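Local atomic coordinates of putative D-lactate dehydrogenase (Chlamydomonas reinhardtii, PDB entry 4ZGS), a protein that serves as the pyruvate reductase of this green alga's chloroplasts, probably reducing pyruvate to D-lactate with NADH during fermentation. Residues T336-L339 / A343-N346; A140-A145 / I264-G269; V86-D91 / A107-G112. One frame throughout, in Å; residues are numbered along the deposited sequence.

Contact 3 comes first along the chain and belongs to the five-stranded parallel sheet, where it joins the ends of neighbouring strands 81-84 and 105-108. Contact 2 follows, setting helix 136-151 against the end of strand 261-265 in the six-stranded, NAD-binding sheet. Contact 1 comes last, in the passage from strand 330-332 of that sheet to helix 341-359, and bridges the two domains. Centres of contacts 1 and 2 lie about 13 Å apart; these two touch each other, NAD and the second subunit. Contact 3 touches neither, its centre about 15 Å from that of contact 1 and 22 Å from that of contact 2. Cofactor, subunit interface and domain junction thus meet around contacts 1 and 2.

Contact 1 of 3, residues T336-L339 / A343-N346; sequences TAFL and ALNN. With NAD (nicotinamide-adenine-dinucleotide), chain I.
L344 supplies most of the apolar contact here, one methyl for each of two neighbours. Its CD1 lies 3.9 Å from CD1 of L339, and its CD2 reaches the F338 ring obliquely, 4.1 Å from CE2. Within the loop, L339 CB sits over one face of that ring, offset toward the rim. A second kind of contact is backbone to side chain: F338 O lies only 3.1 Å from A343 CB, a tight van der Waals approach. The loop itself is a type I beta turn, closed by the bond from L339 N to T336 O (2.8 Å). On the cofactor side, the nicotinamide carboxamide nitrogen N7N comes within 3.0 Å of F338 N and 3.1 Å of F338 CD1. The F338 first torsion of 82°, with CG between the backbone N and the carbonyl carbon, places the ring beside this amide. L168 and V172 of the second subunit pack on F338 and on the two leucines respectively. The whole is an interdomain junction, where the chain leaves the Rossmann-type sheet past the nicotinamide and enters helix 341-359.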
loop_
_atom_site.group_PDB
_atom_site.type_symbol
_atom_site.label_atom_id
_atom_site.label_comp_id
_atom_site.label_asym_id
_atom_site.label_seq_id
_atom_site.Cartn_x
_atom_site.Cartn_y
_atom_site.Cartn_z
ATOM N N THR A 336 2.400 3.168 -19.325
ATOM C CA THR A 336 1.041 2.807 -19.693
ATOM C C THR A 336 0.278 3.864 -20.518
ATOM O O THR A 336 -0.903 3.675 -20.784
ATOM C CB THR A 336 0.226 2.483 -18.438
ATOM O OG1 THR A 336 0.165 3.653 -17.603
ATOM C CG2 THR A 336 0.892 1.368 -17.660
ATOM N N ALA A 337 0.918 4.980 -20.862
ATOM C CA ALA A 337 0.212 6.037 -21.574
ATOM C C ALA A 337 -0.444 5.555 -22.887
ATOM O O ALA A 337 -1.478 6.092 -23.260
ATOM C CB ALA A 337 1.144 7.220 -21.868
ATOM N N PHE A 338 0.166 4.585 -23.575
ATOM C CA PHE A 338 -0.390 4.043 -24.815
ATOM C C PHE A 338 -1.362 2.941 -24.496
ATOM O O PHE A 338 -2.022 2.414 -25.377
ATOM C CB PHE A 338 0.671 3.444 -25.733
ATOM C CG PHE A 338 1.056 2.019 -25.341
ATOM C CD1 PHE A 338 1.721 1.766 -24.139
ATOM C CD2 PHE A 338 0.688 0.933 -26.125
ATOM C CE1 PHE A 338 2.064 0.441 -23.765
ATOM C CE2 PHE A 338 1.017 -0.384 -25.751
ATOM C CZ PHE A 338 1.707 -0.626 -24.573
ATOM N N LEU A 339 -1.429 2.540 -23.245
ATOM C CA LEU A 339 -2.095 1.279 -23.001
ATOM C C LEU A 339 -3.574 1.484 -22.704
ATOM O O LEU A 339 -3.992 1.673 -21.564
ATOM C CB LEU A 339 -1.412 0.541 -21.852
ATOM C CG LEU A 339 -1.817 -0.887 -21.565
ATOM C CD1 LEU A 339 -1.240 -1.869 -22.613
ATOM C CD2 LEU A 339 -1.351 -1.210 -20.110
ATOM N N ALA A 343 -6.156 1.989 -28.247
ATOM C CA ALA A 343 -4.825 1.947 -28.852
ATOM C C ALA A 343 -4.385 0.511 -29.211
ATOM O O ALA A 343 -3.756 0.302 -30.246
ATOM C CB ALA A 343 -3.809 2.593 -27.957
ATOM N N LEU A 344 -4.721 -0.465 -28.368
ATOM C CA LEU A 344 -4.353 -1.867 -28.611
ATOM C C LEU A 344 -5.065 -2.426 -29.845
ATOM O O LEU A 344 -4.512 -3.274 -30.580
ATOM C CB LEU A 344 -4.655 -2.717 -27.373
ATOM C CG LEU A 344 -3.690 -2.370 -26.238
ATOM C CD1 LEU A 344 -4.105 -3.050 -24.991
ATOM C CD2 LEU A 344 -2.270 -2.769 -26.590
ATOM N N ASN A 345 -6.301 -1.963 -30.053
ATOM C CA ASN A 345 -7.062 -2.331 -31.240
ATOM C C ASN A 345 -6.362 -1.872 -32.514
ATOM O O ASN A 345 -6.154 -2.667 -33.396
ATOM C CB ASN A 345 -8.485 -1.812 -31.139
ATOM C CG ASN A 345 -9.305 -2.603 -30.135
ATOM O OD1 ASN A 345 -8.992 -3.761 -29.845
ATOM N ND2 ASN A 345 -10.347 -1.984 -29.588
ATOM N N ASN A 346 -5.928 -0.623 -32.564
ATOM C CA ASN A 346 -5.117 -0.137 -33.665
ATOM C C ASN A 346 -3.927 -1.068 -33.866
ATOM O O ASN A 346 -3.643 -1.531 -34.980
ATOM C CB ASN A 346 -4.603 1.284 -33.391
ATOM C CG ASN A 346 -5.712 2.335 -33.357
ATOM O OD1 ASN A 346 -5.455 3.504 -33.051
ATOM N ND2 ASN A 346 -6.941 1.927 -33.651
HETATM P PA NAD I . 4.963 13.481 -33.791
HETATM O O1A NAD I . 5.937 13.457 -34.906
HETATM O O2A NAD I . 3.740 13.881 -34.531
HETATM O O5B NAD I . 5.363 14.548 -32.662
HETATM C C5B NAD I . 6.699 15.024 -32.510
HETATM C C4B NAD I . 6.774 16.500 -32.738
HETATM O O4B NAD I . 7.928 17.099 -31.989
HETATM C C3B NAD I . 6.973 16.830 -34.174
HETATM O O3B NAD I . 5.982 17.787 -34.642
HETATM C C2B NAD I . 8.297 17.431 -34.286
HETATM O O2B NAD I . 8.297 18.440 -35.332
HETATM C C1B NAD I . 8.558 18.045 -32.966
HETATM N N9A NAD I . 9.918 18.299 -32.708
HETATM C C8A NAD I . 11.040 17.813 -33.442
HETATM N N7A NAD I . 12.229 18.307 -32.878
HETATM C C5A NAD I . 11.858 19.098 -31.811
HETATM C C6A NAD I . 12.535 19.883 -30.827
HETATM N N6A NAD I . 13.949 19.973 -30.809
HETATM N N1A NAD I . 11.849 20.495 -29.971
HETATM C C2A NAD I . 10.633 20.513 -29.861
HETATM N N3A NAD I . 9.857 19.865 -30.659
HETATM C C4A NAD I . 10.387 19.096 -31.708
HETATM O O3 NAD I . 4.767 12.026 -33.145
HETATM P PN NAD I . 3.755 11.691 -31.951
HETATM O O1N NAD I . 2.685 10.751 -32.365
HETATM O O2N NAD I . 2.982 12.891 -31.549
HETATM O O5D NAD I . 4.574 11.125 -30.703
HETATM C C5D NAD I . 5.506 10.044 -30.825
HETATM C C4D NAD I . 6.136 9.914 -29.489
HETATM O O4D NAD I . 5.202 9.273 -28.536
HETATM C C3D NAD I . 7.319 9.043 -29.488
HETATM O O3D NAD I . 8.487 9.739 -29.996
HETATM C C2D NAD I . 7.461 8.726 -28.069
HETATM O O2D NAD I . 8.230 9.776 -27.433
HETATM C C1D NAD I . 6.088 8.696 -27.503
HETATM N N1N NAD I . 5.709 7.379 -27.172
HETATM C C2N NAD I . 5.125 7.106 -25.913
HETATM C C3N NAD I . 4.763 5.804 -25.573
HETATM C C7N NAD I . 4.138 5.512 -24.211
HETATM O O7N NAD I . 4.480 6.148 -23.230
HETATM N N7N NAD I . 3.167 4.487 -24.067
HETATM C C4N NAD I . 4.979 4.758 -26.489
HETATM C C5N NAD I . 5.564 5.024 -27.743
HETATM C C6N NAD I . 5.925 6.323 -28.084
#

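Contact 2 of 3, residues A140-A145 / I264-G269; sequences AEHAVA and INVSRG. With NAD (nicotinamide-adenine-dinucleotide), chain I.
Two similar first torsions turn V266 and I264 onto A143. In V266 (chi1 -59°) CG1 stands opposite the carbonyl carbon, and in I264 a chi1 of -58° at CG1 leaves the branch methyl CG2 anti to the backbone N; each thereby brings a methyl to the same small side chain. A143 CB meets I264 CG2 at 3.7 Å and V266 CG1 at 3.9 Å, and the short alanine allows the helix to come close to the strand end. H142, one residue earlier, adds its ring: CD2 lies 4.2 Å from V266 CG1, which sits at the ring edge near its plane. The polar end of that histidine looks elsewhere, with NE2 hydrogen-bonded to T333 OG1.

Beyond the apolar patch, the N265 amide organises the turn by using both its ends. OD1 accepts from S267 N at 3.1 Å, an Asx turn whose donor stands above the carbonyl plane, while ND2 gives an almost straight bond to R268 O (3.2 Å, 177°). The turn presents S267 O to the nicotinamide ribose, whose O2D makes a weak hydrogen bond of 3.4 Å to it. S267 OG is hydrogen-bonded to L237 O of the adjacent strand. Helix 136-151 thus packs by A143 on the end of strand 261-265, and the loop at the C-terminal end of that parallel strand lines the NAD site, as in Rossmann-type domains.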
loop_
_atom_site.group_PDB
_atom_site.type_symbol
_atom_site.label_atom_id
_atom_site.label_comp_id
_atom_site.label_asym_id
_atom_site.label_seq_id
_atom_site.Cartn_x
_atom_site.Cartn_y
_atom_site.Cartn_z
ATOM N N ALA A 140 -2.122 11.463 -24.883
ATOM C CA ALA A 140 -2.427 12.827 -24.407
ATOM C C ALA A 140 -3.366 12.767 -23.208
ATOM O O ALA A 140 -3.187 13.489 -22.269
ATOM C CB ALA A 140 -3.037 13.672 -25.502
ATOM N N GLU A 141 -4.385 11.919 -23.243
ATOM C CA GLU A 141 -5.259 11.804 -22.093
ATOM C C GLU A 141 -4.482 11.238 -20.866
ATOM O O GLU A 141 -4.902 11.424 -19.740
ATOM C CB GLU A 141 -6.460 10.924 -22.424
ATOM C CG GLU A 141 -7.378 11.554 -23.472
ATOM C CD GLU A 141 -8.592 10.713 -23.827
ATOM O OE1 GLU A 141 -8.776 9.621 -23.250
ATOM O OE2 GLU A 141 -9.378 11.167 -24.681
ATOM N N HIS A 142 -3.369 10.535 -21.076
ATOM C CA HIS A 142 -2.683 9.985 -19.925
ATOM C C HIS A 142 -1.915 11.051 -19.151
ATOM O O HIS A 142 -1.954 11.087 -17.923
ATOM C CB HIS A 142 -1.747 8.857 -20.337
ATOM C CG HIS A 142 -1.213 8.087 -19.180
ATOM N ND1 HIS A 142 -1.972 7.143 -18.520
ATOM C CD2 HIS A 142 0.007 8.072 -18.591
ATOM C CE1 HIS A 142 -1.254 6.607 -17.553
ATOM N NE2 HIS A 142 -0.054 7.162 -17.570
ATOM N N ALA A 143 -1.214 11.909 -19.879
ATOM C CA ALA A 143 -0.557 13.055 -19.274
ATOM C C ALA A 143 -1.563 13.942 -18.519
ATOM O O ALA A 143 -1.271 14.467 -17.422
ATOM C CB ALA A 143 0.159 13.853 -20.323
ATOM N N VAL A 144 -2.745 14.107 -19.109
ATOM C CA VAL A 144 -3.767 14.943 -18.501
ATOM C C VAL A 144 -4.234 14.217 -17.233
ATOM O O VAL A 144 -4.581 14.836 -16.228
ATOM C CB VAL A 144 -4.952 15.228 -19.482
ATOM C CG1 VAL A 144 -6.013 16.069 -18.812
ATOM C CG2 VAL A 144 -4.439 15.973 -20.679
ATOM N N ALA A 145 -4.272 12.894 -17.309
ATOM C CA ALA A 145 -4.626 12.055 -16.163
ATOM C C ALA A 145 -3.662 12.298 -14.990
ATOM O O ALA A 145 -4.077 12.514 -13.864
ATOM C CB ALA A 145 -4.612 10.599 -16.579
ATOM N N ILE A 264 5.301 17.235 -16.487
ATOM C CA ILE A 264 4.717 15.966 -16.925
ATOM C C ILE A 264 5.474 15.423 -18.099
ATOM O O ILE A 264 5.638 16.102 -19.103
ATOM C CB ILE A 264 3.276 16.114 -17.334
ATOM C CG1 ILE A 264 2.469 16.664 -16.167
ATOM C CG2 ILE A 264 2.740 14.777 -17.780
ATOM C CD1 ILE A 264 2.469 15.773 -14.980
ATOM N N ASN A 265 5.962 14.198 -17.974
ATOM C CA ASN A 265 6.631 13.617 -19.105
ATOM C C ASN A 265 6.141 12.208 -19.423
ATOM O O ASN A 265 6.417 11.266 -18.683
ATOM C CB ASN A 265 8.123 13.620 -18.824
ATOM C CG ASN A 265 8.919 13.146 -19.979
ATOM O OD1 ASN A 265 8.433 13.120 -21.111
ATOM N ND2 ASN A 265 10.143 12.712 -19.709
ATOM N N VAL A 266 5.377 12.089 -20.503
ATOM C CA VAL A 266 4.944 10.822 -21.079
ATOM C C VAL A 266 5.647 10.503 -22.395
ATOM O O VAL A 266 5.224 9.581 -23.084
ATOM C CB VAL A 266 3.411 10.764 -21.294
ATOM C CG1 VAL A 266 2.706 10.973 -19.950
ATOM C CG2 VAL A 266 2.951 11.802 -22.320
ATOM N N SER A 267 6.642 11.291 -22.809
ATOM C CA SER A 267 7.294 10.972 -24.094
ATOM C C SER A 267 8.521 10.080 -23.958
ATOM O O SER A 267 8.422 8.886 -24.195
ATOM C CB SER A 267 7.738 12.241 -24.855
ATOM O OG SER A 267 6.698 13.183 -24.993
ATOM N N ARG A 268 9.654 10.638 -23.538
ATOM C CA ARG A 268 10.913 9.891 -23.521
ATOM C C ARG A 268 11.759 10.245 -22.321
ATOM O O ARG A 268 11.976 11.428 -22.041
ATOM C CB ARG A 268 11.690 10.146 -24.808
ATOM C CG ARG A 268 11.033 9.483 -25.981
ATOM C CD ARG A 268 11.029 7.976 -25.732
ATOM N NE ARG A 268 11.280 7.243 -26.957
ATOM C CZ ARG A 268 12.491 7.009 -27.438
ATOM N NH1 ARG A 268 13.558 7.456 -26.788
ATOM N NH2 ARG A 268 12.629 6.339 -28.575
ATOM N N GLY A 269 12.287 9.216 -21.654
ATOM C CA GLY A 269 13.031 9.424 -20.434
ATOM C C GLY A 269 14.230 10.300 -20.659
ATOM O O GLY A 269 14.612 11.063 -19.792
HETATM P PA NAD I . 4.963 13.481 -33.791
HETATM O O1A NAD I . 5.937 13.457 -34.906
HETATM O O2A NAD I . 3.740 13.881 -34.531
HETATM O O5B NAD I . 5.363 14.548 -32.662
HETATM C C5B NAD I . 6.699 15.024 -32.510
HETATM C C4B NAD I . 6.774 16.500 -32.738
HETATM O O4B NAD I . 7.928 17.099 -31.989
HETATM C C3B NAD I . 6.973 16.830 -34.174
HETATM O O3B NAD I . 5.982 17.787 -34.642
HETATM C C2B NAD I . 8.297 17.431 -34.286
HETATM O O2B NAD I . 8.297 18.440 -35.332
HETATM C C1B NAD I . 8.558 18.045 -32.966
HETATM N N9A NAD I . 9.918 18.299 -32.708
HETATM C C8A NAD I . 11.040 17.813 -33.442
HETATM N N7A NAD I . 12.229 18.307 -32.878
HETATM C C5A NAD I . 11.858 19.098 -31.811
HETATM C C6A NAD I . 12.535 19.883 -30.827
HETATM N N6A NAD I . 13.949 19.973 -30.809
HETATM N N1A NAD I . 11.849 20.495 -29.971
HETATM C C2A NAD I . 10.633 20.513 -29.861
HETATM N N3A NAD I . 9.857 19.865 -30.659
HETATM C C4A NAD I . 10.387 19.096 -31.708
HETATM O O3 NAD I . 4.767 12.026 -33.145
HETATM P PN NAD I . 3.755 11.691 -31.951
HETATM O O1N NAD I . 2.685 10.751 -32.365
HETATM O O2N NAD I . 2.982 12.891 -31.549
HETATM O O5D NAD I . 4.574 11.125 -30.703
HETATM C C5D NAD I . 5.506 10.044 -30.825
HETATM C C4D NAD I . 6.136 9.914 -29.489
HETATM O O4D NAD I . 5.202 9.273 -28.536
HETATM C C3D NAD I . 7.319 9.043 -29.488
HETATM O O3D NAD I . 8.487 9.739 -29.996
HETATM C C2D NAD I . 7.461 8.726 -28.069
HETATM O O2D NAD I . 8.230 9.776 -27.433
HETATM C C1D NAD I . 6.088 8.696 -27.503
HETATM N N1N NAD I . 5.709 7.379 -27.172
HETATM C C2N NAD I . 5.125 7.106 -25.913
HETATM C C3N NAD I . 4.763 5.804 -25.573
HETATM C C7N NAD I . 4.138 5.512 -24.211
HETATM O O7N NAD I . 4.480 6.148 -23.230
HETATM N N7N NAD I . 3.167 4.487 -24.067
HETATM C C4N NAD I . 4.979 4.758 -26.489
HETATM C C5N NAD I . 5.564 5.024 -27.743
HETATM C C6N NAD I . 5.925 6.323 -28.084
#

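Contact 3 of 3, residues V86-D91 / A107-G112; sequences VNDRAD and ALRCAG
C110 and V86 meet through the cysteine sulfur, and the path of that side chain is short. Its CB remains 4.5 Å from V86 N, but the first torsion of 55° sets SG between the backbone N and the carbonyl carbon and carries it forward. SG then lies 3.6 Å from V86 N, 4.1 Å from V86 CA and 4.4 Å from V86 CB, so the sulfur rests alongside the start of the loop rather than on the valine methyls. Next to it the backbones draw together, with V86 CA and G112 CA 6.0 Å apart.

A looser, electrostatic association lies on the R109 side. D88 OD2 faces the guanidinium group obliquely, 4.5 Å from R109 NH1, too long for a salt bridge though the opposite charges probably still attract. The carboxylate is fixed mainly by other partners: OD1 accepts from S41 OG and L68 N, and OD2 from F85 N. The R109 side chain packs on V46 and L50 of helix 44-57. At the far end of the loop D91 occupies the N-cap of helix 92-101, its OD1 bonded to S93 OG and weakly to V94 N. Strand 81-84, this helix and the adjacent parallel strand 105-108 form a beta-alpha-beta crossover, and the contact brings the loops after its two strands side by side at their C-terminal ends, near the bound NAD.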
loop_
_atom_site.group_PDB
_atom_site.type_symbol
_atom_site.label_atom_id
_atom_site.label_comp_id
_atom_site.label_asym_id
_atom_site.label_seq_id
_atom_site.Cartn_x
_atom_site.Cartn_y
_atom_site.Cartn_z
ATOM N N VAL A 86 8.474 -4.525 -27.429
ATOM C CA VAL A 86 9.662 -3.730 -27.158
ATOM C C VAL A 86 10.624 -4.463 -26.218
ATOM O O VAL A 86 11.839 -4.326 -26.350
ATOM C CB VAL A 86 9.276 -2.352 -26.559
ATOM C CG1 VAL A 86 8.623 -2.530 -25.203
ATOM C CG2 VAL A 86 10.481 -1.424 -26.471
ATOM N N ASN A 87 10.082 -5.220 -25.265
ATOM C CA ASN A 87 10.888 -5.955 -24.278
ATOM C C ASN A 87 11.557 -7.258 -24.763
ATOM O O ASN A 87 12.301 -7.870 -24.012
ATOM C CB ASN A 87 10.051 -6.273 -23.029
ATOM C CG ASN A 87 8.854 -7.176 -23.324
ATOM O OD1 ASN A 87 8.436 -7.344 -24.477
ATOM N ND2 ASN A 87 8.300 -7.768 -22.265
ATOM N N ASP A 88 11.200 -7.741 -25.955
ATOM C CA ASP A 88 11.743 -8.997 -26.530
ATOM C C ASP A 88 13.140 -8.851 -27.138
ATOM O O ASP A 88 13.453 -7.803 -27.670
ATOM C CB ASP A 88 10.765 -9.520 -27.569
ATOM C CG ASP A 88 9.499 -10.061 -26.936
ATOM O OD1 ASP A 88 9.587 -10.913 -26.017
ATOM O OD2 ASP A 88 8.408 -9.576 -27.317
ATOM N N ARG A 89 13.990 -9.878 -27.102
ATOM C CA ARG A 89 15.306 -9.691 -27.731
ATOM C C ARG A 89 15.318 -10.104 -29.185
ATOM O O ARG A 89 14.978 -11.245 -29.500
ATOM C CB ARG A 89 16.405 -10.542 -27.059
ATOM C CG ARG A 89 16.993 -10.161 -25.723
ATOM C CD ARG A 89 18.027 -11.188 -25.238
ATOM N NE ARG A 89 18.349 -10.920 -23.835
ATOM C CZ ARG A 89 19.150 -11.653 -23.044
ATOM N NH1 ARG A 89 19.784 -12.761 -23.482
ATOM N NH2 ARG A 89 19.331 -11.267 -21.773
ATOM N N ALA A 90 15.669 -9.178 -30.078
ATOM C CA ALA A 90 16.375 -9.576 -31.284
ATOM C C ALA A 90 17.659 -8.764 -31.330
ATOM O O ALA A 90 17.686 -7.681 -31.900
ATOM C CB ALA A 90 15.540 -9.345 -32.536
ATOM N N ASP A 91 18.746 -9.331 -30.826
ATOM C CA ASP A 91 20.064 -8.752 -31.015
ATOM C C ASP A 91 20.633 -9.615 -32.118
ATOM O O ASP A 91 19.938 -10.511 -32.581
ATOM C CB ASP A 91 20.899 -8.735 -29.727
ATOM C CG ASP A 91 21.063 -10.110 -29.095
ATOM O OD1 ASP A 91 20.747 -11.124 -29.743
ATOM O OD2 ASP A 91 21.532 -10.175 -27.936
ATOM N N ALA A 107 6.982 -9.174 -36.687
ATOM C CA ALA A 107 6.005 -8.090 -36.493
ATOM C C ALA A 107 6.035 -7.580 -35.066
ATOM O O ALA A 107 5.764 -8.317 -34.118
ATOM C CB ALA A 107 4.596 -8.548 -36.839
ATOM N N LEU A 108 6.379 -6.310 -34.920
ATOM C CA LEU A 108 6.345 -5.658 -33.634
ATOM C C LEU A 108 4.911 -5.195 -33.365
ATOM O O LEU A 108 4.294 -4.564 -34.215
ATOM C CB LEU A 108 7.297 -4.456 -33.605
ATOM C CG LEU A 108 8.838 -4.530 -33.536
ATOM C CD1 LEU A 108 9.360 -5.544 -32.484
ATOM C CD2 LEU A 108 9.457 -4.771 -34.879
ATOM N N ARG A 109 4.417 -5.489 -32.169
ATOM C CA ARG A 109 3.104 -5.093 -31.668
ATOM C C ARG A 109 3.283 -3.700 -31.103
ATOM O O ARG A 109 2.564 -3.301 -30.184
ATOM C CB ARG A 109 2.577 -6.003 -30.556
ATOM C CG ARG A 109 2.478 -7.471 -30.783
ATOM C CD ARG A 109 3.058 -8.230 -29.568
ATOM N NE ARG A 109 2.603 -7.604 -28.352
ATOM C CZ ARG A 109 3.094 -7.811 -27.136
ATOM N NH1 ARG A 109 4.062 -8.694 -26.921
ATOM N NH2 ARG A 109 2.591 -7.120 -26.122
ATOM N N CYS A 110 4.379 -3.057 -31.482
ATOM C CA CYS A 110 4.740 -1.746 -30.941
ATOM C C CYS A 110 5.355 -0.852 -32.025
ATOM O O CYS A 110 5.528 -1.276 -33.145
ATOM C CB CYS A 110 5.739 -1.925 -29.795
ATOM S SG CYS A 110 7.193 -2.896 -30.342
ATOM N N ALA A 111 5.722 0.375 -31.687
ATOM C CA ALA A 111 6.396 1.217 -32.659
ATOM C C ALA A 111 7.905 1.214 -32.510
ATOM O O ALA A 111 8.610 1.580 -33.442
ATOM C CB ALA A 111 5.883 2.667 -32.527
ATOM N N GLY A 112 8.409 0.761 -31.364
ATOM C CA GLY A 112 9.847 0.663 -31.181
ATOM C C GLY A 112 10.480 -0.559 -31.811
ATOM O O GLY A 112 10.143 -1.691 -31.465
#